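PDB 2IJ9: uridylate kinase from Archaeoglobus fulgidus, which probably catalyses the reversible, ATP-dependent phosphorylation of UMP to UDP in pyrimidine nucleotide biosynthesis. Local coordinates for residues 1-11 and 127-137; 30-39 and 99-108. The protein carries 1 engineered substitution. One frame throughout, in Å; residues are numbered along the deposited sequence.

Contact 1. Residues 1-11 and 127-137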
ATOM      1  N   MET B   1      -8.622  28.690 -19.182  1.00 98.05           N
ATOM      2  CA  MET B   1     -10.059  28.358 -18.911  1.00113.31           C
ATOM      3  C   MET B   1     -10.418  26.895 -19.278  1.00105.90           C
ATOM      4  O   MET B   1     -11.173  26.231 -18.559  1.00114.48           O
ATOM      5  CB  MET B   1     -10.987  29.358 -19.617  1.00103.36           C
ATOM      6  CG  MET B   1     -12.427  29.329 -19.141  1.00116.21           C
ATOM      7  SD  MET B   1     -13.575  29.259 -20.526  1.00152.04           S
ATOM      8  CE  MET B   1     -13.459  27.542 -21.047  1.00132.88           C
ATOM      9  N   LYS B   2      -9.901  26.395 -20.396  1.00 95.32           N
ATOM     10  CA  LYS B   2      -9.942  24.958 -20.655  1.00 88.99           C
ATOM     11  C   LYS B   2      -8.640  24.360 -20.153  1.00 95.07           C
ATOM     12  O   LYS B   2      -7.594  24.478 -20.802  1.00 99.37           O
ATOM     13  CB  LYS B   2     -10.117  24.656 -22.140  1.00 85.94           C
ATOM     14  CG  LYS B   2     -11.524  24.284 -22.557  1.00 86.36           C
ATOM     15  CD  LYS B   2     -11.572  24.151 -24.069  1.00104.00           C
ATOM     16  CE  LYS B   2     -12.843  23.481 -24.534  1.00102.03           C
ATOM     17  NZ  LYS B   2     -12.860  23.373 -26.010  1.00116.55           N
ATOM     18  N   VAL B   3      -8.700  23.723 -18.990  1.00 91.38           N
ATOM     19  CA  VAL B   3      -7.502  23.145 -18.392  1.00 79.75           C
ATOM     20  C   VAL B   3      -7.438  21.643 -18.582  1.00 74.37           C
ATOM     21  O   VAL B   3      -8.409  20.926 -18.269  1.00 81.17           O
ATOM     22  CB  VAL B   3      -7.457  23.391 -16.881  1.00 81.78           C
ATOM     23  CG1 VAL B   3      -6.107  22.957 -16.320  1.00 81.02           C
ATOM     24  CG2 VAL B   3      -7.731  24.848 -16.571  1.00 83.10           C
ATOM     25  N   VAL B   4      -6.301  21.173 -19.094  1.00 58.70           N
ATOM     26  CA  VAL B   4      -5.949  19.758 -18.967  1.00 66.49           C
ATOM     27  C   VAL B   4      -4.927  19.636 -17.843  1.00 78.62           C
ATOM     28  O   VAL B   4      -3.845  20.230 -17.912  1.00 91.71           O
ATOM     29  CB  VAL B   4      -5.350  19.159 -20.275  1.00 66.93           C
ATOM     30  CG1 VAL B   4      -4.915  17.689 -20.082  1.00 49.69           C
ATOM     31  CG2 VAL B   4      -6.341  19.260 -21.404  1.00 58.45           C
ATOM     32  N   LEU B   5      -5.280  18.883 -16.805  1.00 73.18           N
ATOM     33  CA  LEU B   5      -4.360  18.592 -15.712  1.00 62.19           C
ATOM     34  C   LEU B   5      -3.873  17.161 -15.818  1.00 60.70           C
ATOM     35  O   LEU B   5      -4.654  16.238 -16.076  1.00 70.26           O
ATOM     36  CB  LEU B   5      -5.050  18.797 -14.364  1.00 45.53           C
ATOM     37  CG  LEU B   5      -4.254  18.453 -13.110  1.00 70.33           C
ATOM     38  CD1 LEU B   5      -2.986  19.266 -13.095  1.00 70.17           C
ATOM     39  CD2 LEU B   5      -5.097  18.692 -11.850  1.00 59.42           C
ATOM     40  N   SER B   6      -2.583  16.973 -15.598  1.00 62.09           N
ATOM     41  CA  SER B   6      -2.028  15.630 -15.623  1.00 78.71           C
ATOM     42  C   SER B   6      -1.501  15.240 -14.240  1.00 86.15           C
ATOM     43  O   SER B   6      -0.567  15.851 -13.730  1.00101.69           O
ATOM     44  CB  SER B   6      -0.916  15.535 -16.675  1.00 74.17           C
ATOM     45  OG  SER B   6      -0.819  14.228 -17.218  1.00 76.05           O
ATOM     46  N   LEU B   7      -2.112  14.227 -13.636  1.00 69.87           N
ATOM     47  CA  LEU B   7      -1.616  13.667 -12.398  1.00 56.11           C
ATOM     48  C   LEU B   7      -0.970  12.320 -12.680  1.00 67.39           C
ATOM     49  O   LEU B   7      -1.657  11.356 -12.993  1.00 76.54           O
ATOM     50  CB  LEU B   7      -2.759  13.504 -11.411  1.00 58.09           C
ATOM     51  CG  LEU B   7      -3.484  14.789 -11.047  1.00 48.99           C
ATOM     52  CD1 LEU B   7      -4.844  14.443 -10.517  1.00 61.37           C
ATOM     53  CD2 LEU B   7      -2.680  15.544 -10.001  1.00 76.57           C
ATOM     54  N   GLY B   8       0.354  12.265 -12.577  1.00 88.53           N
ATOM     55  CA  GLY B   8       1.115  11.067 -12.905  1.00 95.69           C
ATOM     56  C   GLY B   8       1.118  10.007 -11.819  1.00114.11           C
ATOM     57  O   GLY B   8       0.327  10.066 -10.861  1.00113.29           O
ATOM     58  N   GLY B   9       2.008   9.025 -11.987  1.00111.27           N
ATOM     59  CA  GLY B   9       2.202   7.953 -11.013  1.00104.93           C
ATOM     60  C   GLY B   9       3.110   8.402  -9.887  1.00110.82           C
ATOM     61  O   GLY B   9       4.170   8.989 -10.135  1.00107.48           O
ATOM     62  N   SER B  10       2.687   8.094  -8.658  1.00123.26           N
ATOM     63  CA  SER B  10       3.242   8.626  -7.398  1.00130.46           C
ATOM     64  C   SER B  10       2.336   9.730  -6.846  1.00127.26           C
ATOM     65  O   SER B  10       2.103   9.807  -5.636  1.00126.08           O
ATOM     66  CB  SER B  10       4.679   9.178  -7.537  1.00129.40           C
ATOM     67  OG  SER B  10       5.571   8.241  -8.121  1.00132.90           O
ATOM     68  N   VAL B  11       1.803  10.551  -7.752  1.00120.14           N
ATOM     69  CA  VAL B  11       1.332  11.907  -7.432  1.00110.66           C
ATOM     70  C   VAL B  11       0.093  11.994  -6.514  1.00110.86           C
ATOM     71  O   VAL B  11      -0.237  13.079  -6.021  1.00102.06           O
ATOM     72  CB  VAL B  11       1.230  12.795  -8.734  1.00118.81           C
ATOM     73  CG1 VAL B  11       1.082  14.298  -8.414  1.00 64.24           C
ATOM     74  CG2 VAL B  11       2.474  12.586  -9.621  1.00 86.16           C
ATOM     75  N   ILE B 127      -9.184  18.727 -27.802  1.00 71.51           N
ATOM     76  CA  ILE B 127     -10.237  19.617 -27.344  1.00 72.87           C
ATOM     77  C   ILE B 127      -9.858  21.085 -27.422  1.00 78.20           C
ATOM     78  O   ILE B 127     -10.614  21.929 -26.941  1.00 99.45           O
ATOM     79  CB  ILE B 127     -10.633  19.299 -25.907  1.00 77.28           C
ATOM     80  CG1 ILE B 127      -9.443  19.575 -24.969  1.00 90.84           C
ATOM     81  CG2 ILE B 127     -11.113  17.857 -25.824  1.00 56.19           C
ATOM     82  CD1 ILE B 127      -9.798  19.965 -23.540  1.00 66.03           C
ATOM     83  N   LYS B 128      -8.705  21.382 -28.029  1.00 77.00           N
ATOM     84  CA  LYS B 128      -8.145  22.747 -28.096  1.00 81.23           C
ATOM     85  C   LYS B 128      -8.081  23.381 -26.709  1.00 89.94           C
ATOM     86  O   LYS B 128      -8.885  24.273 -26.385  1.00 86.04           O
ATOM     87  CB  LYS B 128      -8.945  23.646 -29.054  1.00 75.95           C
ATOM     88  CG  LYS B 128      -8.542  23.549 -30.525  1.00 86.11           C
ATOM     89  CD  LYS B 128      -9.303  22.435 -31.260  1.00 98.11           C
ATOM     90  CE  LYS B 128      -8.704  22.139 -32.637  1.00126.74           C
ATOM     91  NZ  LYS B 128      -7.352  21.493 -32.567  1.00130.00           N
ATOM     92  N   ALA B 129      -7.155  22.900 -25.880  1.00 83.95           N
ATOM     93  CA  ALA B 129      -7.127  23.324 -24.482  1.00 92.27           C
ATOM     94  C   ALA B 129      -6.396  24.644 -24.354  1.00 92.33           C
ATOM     95  O   ALA B 129      -5.488  24.928 -25.141  1.00 91.43           O
ATOM     96  CB  ALA B 129      -6.485  22.273 -23.614  1.00 88.82           C
ATOM     97  N   ASP B 130      -6.811  25.446 -23.373  1.00 86.99           N
ATOM     98  CA  ASP B 130      -6.183  26.737 -23.082  1.00 82.47           C
ATOM     99  C   ASP B 130      -4.843  26.562 -22.384  1.00 89.84           C
ATOM    100  O   ASP B 130      -3.907  27.331 -22.622  1.00 95.94           O
ATOM    101  CB  ASP B 130      -7.096  27.591 -22.206  1.00 85.91           C
ATOM    102  CG  ASP B 130      -8.355  28.010 -22.921  1.00 88.90           C
ATOM    103  OD1 ASP B 130      -9.404  28.110 -22.259  1.00128.19           O
ATOM    104  OD2 ASP B 130      -8.301  28.236 -24.149  1.00124.82           O
ATOM    105  N   VAL B 131      -4.760  25.548 -21.525  1.00 85.99           N
ATOM    106  CA  VAL B 131      -3.553  25.306 -20.747  1.00 81.38           C
ATOM    107  C   VAL B 131      -3.417  23.834 -20.357  1.00 84.32           C
ATOM    108  O   VAL B 131      -4.356  23.217 -19.822  1.00 84.33           O
ATOM    109  CB  VAL B 131      -3.460  26.270 -19.497  1.00 82.61           C
ATOM    110  CG1 VAL B 131      -4.677  26.120 -18.559  1.00 82.85           C
ATOM    111  CG2 VAL B 131      -2.143  26.103 -18.754  1.00 64.38           C
ATOM    112  N   PHE B 132      -2.244  23.282 -20.661  1.00 82.38           N
ATOM    113  CA  PHE B 132      -1.879  21.935 -20.237  1.00 81.84           C
ATOM    114  C   PHE B 132      -0.967  21.965 -19.008  1.00 85.57           C
ATOM    115  O   PHE B 132       0.212  22.277 -19.115  1.00 97.67           O
ATOM    116  CB  PHE B 132      -1.190  21.195 -21.381  1.00 61.95           C
ATOM    117  CG  PHE B 132      -0.708  19.814 -21.019  1.00 77.38           C
ATOM    118  CD1 PHE B 132      -1.335  19.063 -20.024  1.00 56.31           C
ATOM    119  CD2 PHE B 132       0.356  19.249 -21.711  1.00 80.00           C
ATOM    120  CE1 PHE B 132      -0.881  17.798 -19.701  1.00108.51           C
ATOM    121  CE2 PHE B 132       0.806  17.972 -21.404  1.00 99.93           C
ATOM    122  CZ  PHE B 132       0.185  17.244 -20.402  1.00 84.53           C
ATOM    123  N   ILE B 133      -1.519  21.606 -17.852  1.00 82.54           N
ATOM    124  CA  ILE B 133      -0.768  21.578 -16.605  1.00 68.19           C
ATOM    125  C   ILE B 133      -0.316  20.154 -16.255  1.00 68.28           C
ATOM    126  O   ILE B 133      -1.120  19.287 -15.886  1.00 70.05           O
ATOM    127  CB  ILE B 133      -1.592  22.187 -15.463  1.00 73.00           C
ATOM    128  CG1 ILE B 133      -2.078  23.578 -15.868  1.00 70.05           C
ATOM    129  CG2 ILE B 133      -0.771  22.241 -14.178  1.00 67.08           C
ATOM    130  CD1 ILE B 133      -2.926  24.247 -14.827  1.00 85.03           C
ATOM    131  N   ASN B 134       0.984  19.921 -16.384  1.00 62.85           N
ATOM    132  CA  ASN B 134       1.564  18.603 -16.150  1.00 71.16           C
ATOM    133  C   ASN B 134       2.148  18.457 -14.722  1.00 75.80           C
ATOM    134  O   ASN B 134       3.336  18.722 -14.488  1.00 84.49           O
ATOM    135  CB  ASN B 134       2.616  18.297 -17.228  1.00 50.01           C
ATOM    136  CG  ASN B 134       3.130  16.890 -17.147  1.00 91.85           C
ATOM    137  OD1 ASN B 134       2.406  15.967 -16.755  1.00122.57           O
ATOM    138  ND2 ASN B 134       4.388  16.708 -17.519  1.00109.32           N
ATOM    139  N   ALA B 135       1.305  18.037 -13.778  1.00 73.33           N
ATOM    140  CA  ALA B 135       1.688  17.945 -12.371  1.00 62.64           C
ATOM    141  C   ALA B 135       2.499  16.691 -12.078  1.00 74.85           C
ATOM    142  O   ALA B 135       1.935  15.614 -11.865  1.00 87.48           O
ATOM    143  CB  ALA B 135       0.465  17.976 -11.502  1.00 53.34           C
ATOM    144  N   THR B 136       3.818  16.845 -12.052  1.00 77.10           N
ATOM    145  CA  THR B 136       4.734  15.740 -11.793  1.00 80.56           C
ATOM    146  C   THR B 136       5.321  15.804 -10.362  1.00 87.60           C
ATOM    147  O   THR B 136       4.915  16.645  -9.553  1.00 80.74           O
ATOM    148  CB  THR B 136       5.831  15.638 -12.911  1.00 79.85           C
ATOM    149  OG1 THR B 136       6.755  14.582 -12.608  1.00109.60           O
ATOM    150  CG2 THR B 136       6.588  16.950 -13.082  1.00 60.18           C
ATOM    151  N   ASN B 137       6.250  14.900 -10.051  1.00 92.17           N
ATOM    152  CA  ASN B 137       6.866  14.849  -8.723  1.00 96.16           C
ATOM    153  C   ASN B 137       8.183  15.619  -8.672  1.00 99.70           C
ATOM    154  O   ASN B 137       8.807  15.738  -7.618  1.00106.69           O
ATOM    155  CB  ASN B 137       7.041  13.397  -8.240  1.00 85.10           C
ATOM    156  CG  ASN B 137       7.442  12.454  -9.357  1.00113.63           C
ATOM    157  OD1 ASN B 137       8.227  12.813 -10.240  1.00103.61           O
ATOM    158  ND2 ASN B 137       6.895  11.238  -9.328  1.00126.99           N
TER

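Contact 2. Residues 30-39 and 99-108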
ATOM      1  N   ALA B  30     -12.603  24.346 -11.160  1.00103.50           N
ATOM      2  CA  ALA B  30     -13.839  24.033 -11.868  1.00106.01           C
ATOM      3  C   ALA B  30     -14.969  25.037 -11.651  1.00107.66           C
ATOM      4  O   ALA B  30     -15.851  25.152 -12.509  1.00113.30           O
ATOM      5  CB  ALA B  30     -14.311  22.649 -11.509  1.00113.27           C
ATOM      6  N   GLN B  31     -14.954  25.745 -10.518  1.00106.68           N
ATOM      7  CA  GLN B  31     -15.971  26.775 -10.252  1.00110.37           C
ATOM      8  C   GLN B  31     -15.928  27.852 -11.333  1.00110.73           C
ATOM      9  O   GLN B  31     -16.964  28.261 -11.861  1.00102.50           O
ATOM     10  CB  GLN B  31     -15.798  27.429  -8.869  1.00103.50           C
ATOM     11  CG  GLN B  31     -15.619  26.484  -7.686  1.00124.21           C
ATOM     12  CD  GLN B  31     -16.908  25.827  -7.193  1.00136.38           C
ATOM     13  OE1 GLN B  31     -17.926  25.806  -7.886  1.00101.59           O
ATOM     14  NE2 GLN B  31     -16.856  25.277  -5.981  1.00137.40           N
ATOM     15  N   GLN B  32     -14.714  28.285 -11.663  1.00116.60           N
ATOM     16  CA  GLN B  32     -14.493  29.284 -12.705  1.00121.03           C
ATOM     17  C   GLN B  32     -14.385  28.683 -14.117  1.00112.51           C
ATOM     18  O   GLN B  32     -14.903  29.251 -15.077  1.00113.70           O
ATOM     19  CB  GLN B  32     -13.259  30.154 -12.377  1.00125.89           C
ATOM     20  CG  GLN B  32     -12.224  29.508 -11.411  1.00139.13           C
ATOM     21  CD  GLN B  32     -10.920  30.313 -11.264  1.00132.57           C
ATOM     22  OE1 GLN B  32      -9.845  29.739 -11.077  1.00101.83           O
ATOM     23  NE2 GLN B  32     -11.019  31.639 -11.346  1.00137.15           N
ATOM     24  N   ASN B  33     -13.735  27.527 -14.238  1.00108.71           N
ATOM     25  CA  ASN B  33     -13.287  27.030 -15.541  1.00 91.55           C
ATOM     26  C   ASN B  33     -13.758  25.630 -15.896  1.00 91.38           C
ATOM     27  O   ASN B  33     -14.645  25.069 -15.238  1.00 90.09           O
ATOM     28  CB  ASN B  33     -11.759  27.041 -15.610  1.00 98.32           C
ATOM     29  CG  ASN B  33     -11.152  28.303 -15.042  1.00108.34           C
ATOM     30  OD1 ASN B  33     -10.576  28.283 -13.953  1.00102.31           O
ATOM     31  ND2 ASN B  33     -11.276  29.409 -15.774  1.00119.08           N
ATOM     32  N   GLN B  34     -13.132  25.082 -16.944  1.00 86.98           N
ATOM     33  CA  GLN B  34     -13.423  23.745 -17.481  1.00 87.78           C
ATOM     34  C   GLN B  34     -12.193  22.835 -17.394  1.00 92.97           C
ATOM     35  O   GLN B  34     -11.175  23.060 -18.073  1.00 91.93           O
ATOM     36  CB  GLN B  34     -13.907  23.852 -18.930  1.00 85.16           C
ATOM     37  CG  GLN B  34     -14.239  22.521 -19.597  1.00 96.31           C
ATOM     38  CD  GLN B  34     -15.517  21.879 -19.075  1.00110.29           C
ATOM     39  OE1 GLN B  34     -16.383  22.547 -18.500  1.00104.73           O
ATOM     40  NE2 GLN B  34     -15.645  20.572 -19.288  1.00 66.98           N
ATOM     41  N   VAL B  35     -12.303  21.805 -16.556  1.00 88.86           N
ATOM     42  CA  VAL B  35     -11.156  20.978 -16.189  1.00 81.27           C
ATOM     43  C   VAL B  35     -11.267  19.538 -16.683  1.00 84.83           C
ATOM     44  O   VAL B  35     -12.261  18.840 -16.446  1.00 79.56           O
ATOM     45  CB  VAL B  35     -10.948  20.922 -14.650  1.00 89.58           C
ATOM     46  CG1 VAL B  35      -9.663  20.155 -14.308  1.00 71.21           C
ATOM     47  CG2 VAL B  35     -10.940  22.322 -14.028  1.00 74.70           C
ATOM     48  N   PHE B  36     -10.221  19.099 -17.367  1.00 77.12           N
ATOM     49  CA  PHE B  36     -10.053  17.698 -17.665  1.00 67.57           C
ATOM     50  C   PHE B  36      -8.917  17.184 -16.801  1.00 69.69           C
ATOM     51  O   PHE B  36      -7.897  17.859 -16.643  1.00 85.88           O
ATOM     52  CB  PHE B  36      -9.702  17.525 -19.139  1.00 85.32           C
ATOM     53  CG  PHE B  36     -10.816  17.908 -20.078  1.00105.05           C
ATOM     54  CD1 PHE B  36     -11.444  16.942 -20.860  1.00 95.26           C
ATOM     55  CD2 PHE B  36     -11.231  19.235 -20.183  1.00 97.79           C
ATOM     56  CE1 PHE B  36     -12.464  17.294 -21.719  1.00106.66           C
ATOM     57  CE2 PHE B  36     -12.246  19.586 -21.035  1.00 78.79           C
ATOM     58  CZ  PHE B  36     -12.857  18.617 -21.808  1.00 92.74           C
ATOM     59  N   VAL B  37      -9.095  15.999 -16.228  1.00 66.53           N
ATOM     60  CA  VAL B  37      -8.049  15.369 -15.428  1.00 63.72           C
ATOM     61  C   VAL B  37      -7.668  13.998 -15.979  1.00 64.12           C
ATOM     62  O   VAL B  37      -8.526  13.138 -16.178  1.00 62.18           O
ATOM     63  CB  VAL B  37      -8.489  15.183 -13.980  1.00 57.94           C
ATOM     64  CG1 VAL B  37      -7.349  14.585 -13.187  1.00 80.90           C
ATOM     65  CG2 VAL B  37      -8.910  16.506 -13.361  1.00 73.33           C
ATOM     66  N   VAL B  38      -6.380  13.800 -16.221  1.00 58.50           N
ATOM     67  CA  VAL B  38      -5.870  12.494 -16.619  1.00 62.61           C
ATOM     68  C   VAL B  38      -4.972  11.864 -15.530  1.00 72.27           C
ATOM     69  O   VAL B  38      -3.817  12.261 -15.340  1.00 82.48           O
ATOM     70  CB  VAL B  38      -5.076  12.587 -17.927  1.00 60.69           C
ATOM     71  CG1 VAL B  38      -4.634  11.188 -18.399  1.00 61.86           C
ATOM     72  CG2 VAL B  38      -5.893  13.304 -18.983  1.00 55.23           C
ATOM     73  N   VAL B  39      -5.498  10.869 -14.833  1.00 61.26           N
ATOM     74  CA  VAL B  39      -4.737  10.190 -13.803  1.00 58.85           C
ATOM     75  C   VAL B  39      -3.915   9.025 -14.382  1.00 64.90           C
ATOM     76  O   VAL B  39      -4.252   8.451 -15.412  1.00 83.35           O
ATOM     77  CB  VAL B  39      -5.654   9.667 -12.688  1.00 67.79           C
ATOM     78  CG1 VAL B  39      -6.794  10.664 -12.393  1.00 51.59           C
ATOM     79  CG2 VAL B  39      -6.215   8.333 -13.073  1.00 75.50           C
ATOM     80  N   SER B  99     -17.789  16.603 -21.217  1.00 82.36           N
ATOM     81  CA  SER B  99     -17.399  17.965 -20.876  1.00 90.84           C
ATOM     82  C   SER B  99     -18.536  18.952 -21.114  1.00 90.46           C
ATOM     83  O   SER B  99     -18.544  20.041 -20.547  1.00 76.85           O
ATOM     84  CB  SER B  99     -16.170  18.386 -21.668  1.00 88.90           C
ATOM     85  OG  SER B  99     -16.511  18.691 -23.004  1.00100.92           O
ATOM     86  N   LYS B 100     -19.493  18.553 -21.950  1.00 95.26           N
ATOM     87  CA  LYS B 100     -20.658  19.376 -22.260  1.00 98.76           C
ATOM     88  C   LYS B 100     -21.709  19.334 -21.145  1.00 99.50           C
ATOM     89  O   LYS B 100     -22.539  20.227 -21.041  1.00105.72           O
ATOM     90  CB  LYS B 100     -21.275  18.941 -23.596  1.00 97.04           C
ATOM     91  CG  LYS B 100     -20.283  18.795 -24.751  1.00 92.13           C
ATOM     92  CD  LYS B 100     -19.737  20.142 -25.235  1.00 93.95           C
ATOM     93  CE  LYS B 100     -18.595  19.946 -26.215  1.00 94.21           C
ATOM     94  NZ  LYS B 100     -18.048  21.214 -26.748  1.00 99.05           N
ATOM     95  N   LEU B 101     -21.666  18.302 -20.312  1.00 91.43           N
ATOM     96  CA  LEU B 101     -22.597  18.180 -19.195  1.00 87.89           C
ATOM     97  C   LEU B 101     -21.955  18.388 -17.828  1.00 96.29           C
ATOM     98  O   LEU B 101     -22.659  18.538 -16.833  1.00102.40           O
ATOM     99  CB  LEU B 101     -23.248  16.805 -19.205  1.00 85.58           C
ATOM    100  CG  LEU B 101     -23.835  16.392 -20.538  1.00 86.79           C
ATOM    101  CD1 LEU B 101     -24.218  14.924 -20.498  1.00 72.98           C
ATOM    102  CD2 LEU B 101     -25.018  17.271 -20.832  1.00 64.84           C
ATOM    103  N   TYR B 102     -20.625  18.368 -17.771  1.00104.64           N
ATOM    104  CA  TYR B 102     -19.904  18.472 -16.500  1.00 90.77           C
ATOM    105  C   TYR B 102     -18.716  19.403 -16.585  1.00 92.42           C
ATOM    106  O   TYR B 102     -18.103  19.536 -17.648  1.00 84.51           O
ATOM    107  CB  TYR B 102     -19.426  17.106 -16.059  1.00 79.94           C
ATOM    108  CG  TYR B 102     -20.546  16.172 -15.717  1.00 90.41           C
ATOM    109  CD1 TYR B 102     -21.188  16.255 -14.492  1.00 90.66           C
ATOM    110  CD2 TYR B 102     -20.975  15.213 -16.621  1.00 87.43           C
ATOM    111  CE1 TYR B 102     -22.223  15.395 -14.167  1.00 77.99           C
ATOM    112  CE2 TYR B 102     -21.999  14.338 -16.302  1.00 87.28           C
ATOM    113  CZ  TYR B 102     -22.623  14.436 -15.077  1.00 83.16           C
ATOM    114  OH  TYR B 102     -23.649  13.578 -14.760  1.00102.75           O
ATOM    115  N   ARG B 103     -18.396  20.045 -15.458  1.00 95.12           N
ATOM    116  CA  ARG B 103     -17.264  20.983 -15.397  1.00 98.23           C
ATOM    117  C   ARG B 103     -15.939  20.256 -15.168  1.00 88.39           C
ATOM    118  O   ARG B 103     -14.856  20.788 -15.446  1.00 91.00           O
ATOM    119  CB  ARG B 103     -17.482  22.073 -14.337  1.00 95.54           C
ATOM    120  CG  ARG B 103     -18.687  22.965 -14.585  1.00113.86           C
ATOM    121  CD  ARG B 103     -18.749  23.530 -16.013  1.00121.32           C
ATOM    122  NE  ARG B 103     -20.124  23.483 -16.520  1.00147.63           N
ATOM    123  CZ  ARG B 103     -20.528  22.750 -17.555  1.00136.76           C
ATOM    124  NH1 ARG B 103     -19.662  22.017 -18.238  1.00110.86           N
ATOM    125  NH2 ARG B 103     -21.803  22.766 -17.921  1.00130.86           N
ATOM    126  N   VAL B 104     -16.028  19.036 -14.658  1.00 72.33           N
ATOM    127  CA  VAL B 104     -14.848  18.211 -14.503  1.00 78.20           C
ATOM    128  C   VAL B 104     -15.042  16.831 -15.124  1.00 71.14           C
ATOM    129  O   VAL B 104     -16.009  16.128 -14.846  1.00 72.55           O
ATOM    130  CB  VAL B 104     -14.374  18.141 -13.025  1.00 79.98           C
ATOM    131  CG1 VAL B 104     -13.390  17.010 -12.807  1.00 91.34           C
ATOM    132  CG2 VAL B 104     -13.708  19.439 -12.644  1.00 87.79           C
ATOM    133  N   VAL B 105     -14.121  16.476 -16.007  1.00 69.24           N
ATOM    134  CA  VAL B 105     -14.053  15.137 -16.537  1.00 68.70           C
ATOM    135  C   VAL B 105     -12.725  14.539 -16.100  1.00 67.27           C
ATOM    136  O   VAL B 105     -11.698  15.201 -16.144  1.00 86.22           O
ATOM    137  CB  VAL B 105     -14.199  15.135 -18.059  1.00 71.89           C
ATOM    138  CG1 VAL B 105     -14.060  13.712 -18.624  1.00 56.19           C
ATOM    139  CG2 VAL B 105     -15.554  15.710 -18.433  1.00 71.88           C
ATOM    140  N   VAL B 106     -12.767  13.298 -15.636  1.00 67.09           N
ATOM    141  CA  VAL B 106     -11.586  12.611 -15.149  1.00 60.49           C
ATOM    142  C   VAL B 106     -11.458  11.281 -15.865  1.00 67.81           C
ATOM    143  O   VAL B 106     -12.335  10.421 -15.757  1.00 83.52           O
ATOM    144  CB  VAL B 106     -11.680  12.317 -13.632  1.00 58.37           C
ATOM    145  CG1 VAL B 106     -10.416  11.648 -13.152  1.00 60.60           C
ATOM    146  CG2 VAL B 106     -11.952  13.598 -12.827  1.00 47.20           C
ATOM    147  N   MET B 107     -10.355  11.105 -16.581  1.00 68.82           N
ATOM    148  CA  MET B 107     -10.118   9.856 -17.299  1.00 71.77           C
ATOM    149  C   MET B 107      -8.789   9.173 -16.993  1.00 73.07           C
ATOM    150  O   MET B 107      -7.827   9.799 -16.533  1.00 68.84           O
ATOM    151  CB  MET B 107     -10.217  10.085 -18.807  1.00 69.36           C
ATOM    152  CG  MET B 107      -9.163  11.010 -19.376  1.00 62.02           C
ATOM    153  SD  MET B 107      -9.612  11.391 -21.060  1.00 61.37           S
ATOM    154  CE  MET B 107      -9.519   9.734 -21.708  1.00 41.04           C
ATOM    155  N   GLY B 108      -8.744   7.879 -17.294  1.00 79.71           N
ATOM    156  CA  GLY B 108      -7.516   7.111 -17.181  1.00 81.07           C
ATOM    157  C   GLY B 108      -6.793   7.197 -18.502  1.00 71.50           C
ATOM    158  O   GLY B 108      -6.764   8.261 -19.122  1.00 74.88           O
TER

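Contact 1. Residues 1-11 and 127-137
In the central sheet of the amino acid kinase fold, strands 2-7 and 131-136 run parallel, pairing Val3 with Val131 through to Leu7 with Ala135. Val3 and Leu5 point CA-H groups at the carbonyls of Val131 and Ile133, while Val4 and Ser6 exchange backbone bonds with the partner, as in Val4 N to Val131 O at 2.9 Å and Ile133 N to Val4 O at 2.7 Å. Lys2 anchors the start: its NH donates to Asp130 OD1 (2.6 Å), which it meets on the anti side, 33° out of the carboxylate plane, and its extended chain carries NZ to the Ile127 carbonyl (2.8 Å), just past the end of helix 117-126. The same OD1 forms a salt bridge with Met1 N (3.2 Å), weak as a hydrogen bond.

Both faces are buried, and branched aliphatic residues suit that of Val3, Leu5, Val131 and Ile133; there Val3 CG1 meets Ile133 CD1 at 3.7 Å. On the other face Val4 straddles two neighbours: CG1, anti to the backbone N (chi1 177°), reaches Phe132 CD1 at 3.8 Å, while CG2 packs on Ala129 CB. The phenyl edge also faces Val4 O and Ser6 CB.

Helix 117-126 covers the Val4 and Phe132 face through Ala120 and Ala124, helix 202-209 packs on Leu5 and Ile133, and strands 34-39 and 195-199 flank the pair.

Contact 2. Residues 30-39 and 99-108
Strands 34-39 and 104-107 run parallel, 14° apart with axes 4.7 Å from each other, and five backbone bonds join them from Val35 N to Arg103 O through to Val39 N to Met107 O. CA-H groups of Phe36 and Val38 on one strand, and of Val104 and Val106 on the other, add contacts to carbonyl oxygens.

At the N-terminal end of strand 34-39, Gln34 binds the loop that leads into strand 104-107. With CG anti to the backbone N (chi1 180°) and a bend at chi2, its amide turns toward that loop, and NE2 donates to Tyr102 O at 3.1 Å, in the carbonyl plane and close to the plane of its own amide. Its OE1 takes a weak bond from Arg103 NH1 (3.3 Å) at the edge of the guanidinium, whose plane is 53° from that of the amide. Arg103 NH1 also gives a weak bond to Ser99 O. An amide suits this place because it can donate and accept at once; a leucine there would probably leave Tyr102 O without this donor and Arg103 more free to turn.

Beta-branched valines fill the face of Val35, Val37, Val104 and Val106. Val104 CG2 touches both Ala30 CB (3.5 Å) and Val35 CB (3.7 Å), where the small alanine lets the end of helix 16-32 come close. On the opposite face the Phe36 ring brings CZ to Ser99 CB at 3.3 Å, Ser99 OG being bonded to Glu96 O, and Val38 and Met107 lie side by side.

The chemistry is thus divided: apolar packing on both faces of the strands, and a polar clasp at their start that ties the loop after helix 92-99 to the sheet.

Overall arrangement
Contacts 1 and 2 are successive parts of one sheet, their centres 11 Å apart, and contact 2 is nested inside the loop that contact 1 closes. Strand 2-7 joins them: Val3 N lies 2.7 Å from Gln34 O and Val3 O 2.7 Å from Phe36 N, both probable hydrogen bonds. Ile127 CD1 packs on Phe36 CE2 at 3.5 Å. At the C-terminal ends of the strands lies the predicted nucleotide site: Gly9, Ser10, Thr136 and Asn137 of contact 1 on the ATP side. A sulfate, probably from the crystallisation liquor, lies about 3 Å from Gly9, and Met107 of contact 2 about 3 Å from Thr110 (both nearest atoms), close in sequence and predicted to bind UMP.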